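Local coordinates for protein soluble secreted antigen MPT53 (Mycobacterium tuberculosis, PDB 1LU4) that probably catalyses disulfide bond formation in reduced, unfolded secreted proteins, as an oxidoreductase with a thioredoxin-like fold, at residues T63-D66 with V67-Q71; A20-G24 with K25-L29. One frame throughout, in Å; residues are numbered along the deposited sequence.

Contact 1. Residues T63-D66 with V67-Q71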
loop_
_atom_site.group_PDB
_atom_site.type_symbol
_atom_site.label_atom_id
_atom_site.label_comp_id
_atom_site.label_asym_id
_atom_site.label_seq_id
_atom_site.Cartn_x
_atom_site.Cartn_y
_atom_site.Cartn_z
ATOM N N THR A 63 5.044 -3.685 7.780
ATOM C CA THR A 63 5.372 -3.758 9.210
ATOM C C THR A 63 5.690 -5.236 9.534
ATOM O O THR A 63 5.594 -6.123 8.697
ATOM C CB THR A 63 4.241 -3.210 10.059
ATOM O OG1 THR A 63 4.726 -3.021 11.439
ATOM C CG2 THR A 63 3.017 -4.102 10.106
ATOM N N ARG A 64 6.089 -5.439 10.771
ATOM C CA ARG A 64 6.352 -6.803 11.326
ATOM C C ARG A 64 7.482 -7.481 10.582
ATOM O O ARG A 64 7.469 -8.716 10.434
ATOM C CB ARG A 64 5.097 -7.653 11.342
ATOM C CG ARG A 64 4.089 -7.130 12.379
ATOM C CD ARG A 64 3.079 -8.197 12.557
ATOM N NE ARG A 64 3.438 -9.253 13.405
ATOM C CZ ARG A 64 2.702 -10.361 13.540
ATOM N NH1 ARG A 64 1.621 -10.543 12.843
ATOM N NH2 ARG A 64 3.043 -11.303 14.343
ATOM N N ALA A 65 8.491 -6.727 10.170
ATOM C CA ALA A 65 9.646 -7.361 9.520
ATOM C C ALA A 65 10.830 -6.418 9.599
ATOM O O ALA A 65 10.647 -5.198 9.752
ATOM C CB ALA A 65 9.355 -7.719 8.055
ATOM N N ASP A 66 12.037 -6.967 9.426
ATOM C CA ASP A 66 13.185 -6.080 9.361
ATOM C C ASP A 66 13.255 -5.400 7.998
ATOM O O ASP A 66 12.682 -5.845 6.987
ATOM C CB ASP A 66 14.491 -6.832 9.615
ATOM C CG ASP A 66 14.614 -7.988 8.663
ATOM O OD1 ASP A 66 15.208 -7.851 7.602
ATOM O OD2 ASP A 66 14.045 -9.068 8.945
ATOM N N VAL A 67 13.973 -4.269 7.983
ATOM C CA VAL A 67 13.951 -3.455 6.760
ATOM C C VAL A 67 14.585 -4.193 5.610
ATOM O O VAL A 67 14.125 -4.065 4.465
ATOM C CB VAL A 67 14.641 -2.107 7.013
ATOM C CG1 VAL A 67 14.497 -1.222 5.750
ATOM C CG2 VAL A 67 14.093 -1.351 8.170
ATOM N N GLY A 68 15.632 -4.968 5.815
ATOM C CA GLY A 68 16.209 -5.715 4.725
ATOM C C GLY A 68 15.233 -6.673 4.069
ATOM O O GLY A 68 15.247 -6.861 2.845
ATOM N N ALA A 69 14.378 -7.324 4.890
ATOM C CA ALA A 69 13.379 -8.257 4.356
ATOM C C ALA A 69 12.339 -7.482 3.561
ATOM O O ALA A 69 11.851 -7.951 2.505
ATOM C CB ALA A 69 12.733 -9.056 5.497
ATOM N N MET A 70 11.982 -6.324 4.061
ATOM C CA MET A 70 11.052 -5.450 3.300
ATOM C C MET A 70 11.640 -5.087 1.975
ATOM O O MET A 70 10.988 -5.148 0.928
ATOM C CB MET A 70 10.697 -4.202 4.109
ATOM C CG MET A 70 9.940 -4.488 5.402
ATOM S SD MET A 70 9.800 -2.944 6.352
ATOM C CE MET A 70 8.739 -3.464 7.678
ATOM N N GLN A 71 12.916 -4.683 1.988
ATOM C CA GLN A 71 13.580 -4.278 0.734
ATOM C C GLN A 71 13.699 -5.446 -0.237
ATOM O O GLN A 71 13.529 -5.294 -1.431
ATOM C CB GLN A 71 14.990 -3.760 1.058
ATOM C CG GLN A 71 14.889 -2.426 1.770
ATOM C CD GLN A 71 16.241 -1.892 2.192
ATOM O OE1 GLN A 71 17.262 -2.611 2.235
ATOM N NE2 GLN A 71 16.286 -0.610 2.465
HETATM O O HOH W 1 17.371 -6.025 7.953
#
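Met70 N donates to Asp66 O at 3.0 Å, closing the first turn of helix 67-77 where the loop that follows strand 57-62 gives way to the helix. Asp66 stands at the N-cap of that helix. Its chi1 of 55° sets CG between its own backbone N and carbonyl carbon, and this folds the carboxylate back over the helix start. From there OD1 takes the N-H of Ala69 at 2.9 Å, the nitrogen lying about 45° out of the carboxylate plane. The N-H of Gly68 is reached indirectly: a water donates to Asp66 OD1 and accepts from Gly68 N at 3.0 Å. Ala69 CB, in turn, lies 3.5 Å from OD1, so the methyl group lines one side of the cap.

On the inner side, Met70 reaches back beneath the loop. Its chain runs extended beyond CG, bringing CE to 3.3 Å from Ala65 O and 3.7 Å from Thr63 N, while its CG packs on Ala65 CB at 4.2 Å. Ala65 also touches Pro34 and Trp35, and Thr63 OG1 is hydrogen-bonded to Asp86 O.

A carboxylate that serves one helix-end N-H directly and a second through water would be expected to be stabilised as an anion by the positive end of the helix dipole.

Contact 2. Residues A20-G24 with K25-L29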
loop_
_atom_site.group_PDB
_atom_site.type_symbol
_atom_site.label_atom_id
_atom_site.label_comp_id
_atom_site.label_asym_id
_atom_site.label_seq_id
_atom_site.Cartn_x
_atom_site.Cartn_y
_atom_site.Cartn_z
ATOM N N ALA A 20 0.174 13.581 3.961
ATOM C CA ALA A 20 -0.734 14.659 3.569
ATOM C C ALA A 20 -0.567 14.906 2.068
ATOM O O ALA A 20 -1.500 15.446 1.473
ATOM C CB ALA A 20 -0.443 15.901 4.385
ATOM N N SER A 21 0.584 14.537 1.504
ATOM C CA SER A 21 0.765 14.730 0.053
ATOM C C SER A 21 -0.204 13.909 -0.765
ATOM O O SER A 21 -0.340 14.222 -1.940
ATOM C CB SER A 21 2.221 14.384 -0.326
ATOM O OG SER A 21 2.469 12.986 -0.228
ATOM N N LEU A 22 -0.869 12.916 -0.161
ATOM C CA LEU A 22 -1.802 12.086 -0.878
ATOM C C LEU A 22 -3.154 12.740 -0.953
ATOM O O LEU A 22 -4.019 12.306 -1.733
ATOM C CB LEU A 22 -1.921 10.708 -0.190
ATOM C CG LEU A 22 -0.611 9.884 -0.234
ATOM C CD1 LEU A 22 -0.774 8.680 0.665
ATOM C CD2 LEU A 22 -0.233 9.484 -1.648
ATOM N N GLN A 23 -3.406 13.748 -0.121
ATOM C CA GLN A 23 -4.758 14.335 -0.154
ATOM C C GLN A 23 -5.044 14.964 -1.507
ATOM O O GLN A 23 -4.226 15.640 -2.184
ATOM C CB GLN A 23 -4.864 15.312 1.032
ATOM C CG GLN A 23 -4.803 14.590 2.366
ATOM C CD GLN A 23 -4.840 15.487 3.584
ATOM O OE1 GLN A 23 -5.450 15.133 4.614
ATOM N NE2 GLN A 23 -4.197 16.654 3.489
ATOM N N GLY A 24 -6.273 14.755 -2.004
ATOM C CA GLY A 24 -6.809 15.384 -3.188
ATOM C C GLY A 24 -6.390 14.713 -4.478
ATOM O O GLY A 24 -6.565 15.339 -5.530
ATOM N N LYS A 25 -5.865 13.490 -4.391
ATOM C CA LYS A 25 -5.560 12.802 -5.653
ATOM C C LYS A 25 -5.919 11.326 -5.440
ATOM O O LYS A 25 -6.058 10.796 -4.328
ATOM C CB LYS A 25 -4.126 13.089 -6.077
ATOM C CG LYS A 25 -3.157 12.594 -5.054
ATOM C CD LYS A 25 -1.706 12.602 -5.490
ATOM C CE LYS A 25 -0.942 13.814 -5.033
ATOM N NZ LYS A 25 0.493 13.477 -4.867
ATOM N N PRO A 26 -6.163 10.609 -6.526
ATOM C CA PRO A 26 -6.454 9.177 -6.430
ATOM C C PRO A 26 -5.197 8.447 -5.902
ATOM O O PRO A 26 -4.070 8.739 -6.296
ATOM C CB PRO A 26 -6.729 8.756 -7.870
ATOM C CG PRO A 26 -6.285 9.871 -8.755
ATOM C CD PRO A 26 -6.118 11.097 -7.934
ATOM N N ALA A 27 -5.439 7.526 -4.972
ATOM C CA ALA A 27 -4.310 6.869 -4.339
ATOM C C ALA A 27 -4.719 5.473 -3.881
ATOM O O ALA A 27 -5.930 5.209 -3.665
ATOM C CB ALA A 27 -3.832 7.715 -3.149
ATOM N N VAL A 28 -3.732 4.639 -3.678
ATOM C CA VAL A 28 -3.965 3.293 -3.142
ATOM C C VAL A 28 -2.938 3.104 -2.027
ATOM O O VAL A 28 -1.736 3.221 -2.254
ATOM C CB VAL A 28 -3.806 2.215 -4.225
ATOM C CG1 VAL A 28 -3.931 0.802 -3.605
ATOM C CG2 VAL A 28 -4.793 2.360 -5.380
ATOM N N LEU A 29 -3.451 2.737 -0.823
ATOM C CA LEU A 29 -2.581 2.245 0.231
ATOM C C LEU A 29 -2.637 0.724 0.237
ATOM O O LEU A 29 -3.740 0.144 0.155
ATOM C CB LEU A 29 -3.012 2.741 1.615
ATOM C CG LEU A 29 -3.176 4.246 1.786
ATOM C CD1 LEU A 29 -3.573 4.568 3.219
ATOM C CD2 LEU A 29 -1.930 5.029 1.335
HETATM O O HOH W 2 2.058 11.921 -2.825
HETATM O O HOH W 3 0.633 16.112 -3.747
HETATM O O HOH W 4 -5.910 10.316 -1.700
#
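A type II beta turn from Leu22 to Lys25 carries the chain out of a short 3-10 segment toward strand 27-32, the middle strand of the mixed sheet in this thioredoxin-like fold. Its closing bond, Lys25 N to Leu22 O, is weak at 3.4 Å, and Gly24 takes the positive phi (82°) that the third position of such a turn calls for. A water adds a second tie by donating to both Leu22 O and Lys25 O, 2.7 Å from each.

The side chain of Lys25 folds back across the turn. With chi1 at 61°, CG lies between the backbone N and the carbonyl carbon and comes within 3.4 Å of Leu22 O; a bend at chi3 (97°) then carries the ammonium group to the end of the 3-10 segment. There NZ makes a weak hydrogen bond to Ser21 O, 3.1 Å away. One water bridges NZ to that same carbonyl, and another accepts from NZ and donates to Ser21 OG, which is also hydrogen-bonded to Asp18 O.

Beneath this polar layer Leu22 turns inward. Its CD1 meets Leu29 CD2 at 3.9 Å, the two side chains crossing at a slant, and CD2 lies 4.3 Å from Ala27 CB. Leu22 also rests on Thr57 and Val59 of strand 57-62.

The lysine charge is thus shared between one backbone carbonyl and two waters, a hydrated setting in which it probably remains protonated, while Leu22 packs on buried Ala27 and Leu29.

The two contacts lie at connections to neighbouring strands of the central sheet, contact 2 leading into strand 27-32 and contact 1 following strand 57-62, its parallel neighbour; contact 2 closes before contact 1 opens along the chain. They do not touch: their centres are 24 Å apart, their nearest atoms about 12 Å, and they sit on opposite sides of the chain's centre. Contact 1 comes near the CxxC motif of the predicted redox-active cysteines Cys36 and Cys39, which form no disulfide here: Trp35, which precedes Cys36, hydrogen-bonds through NE1 to Arg64 O. Contact 2 stands at the start of the strand whose far end leads toward that motif.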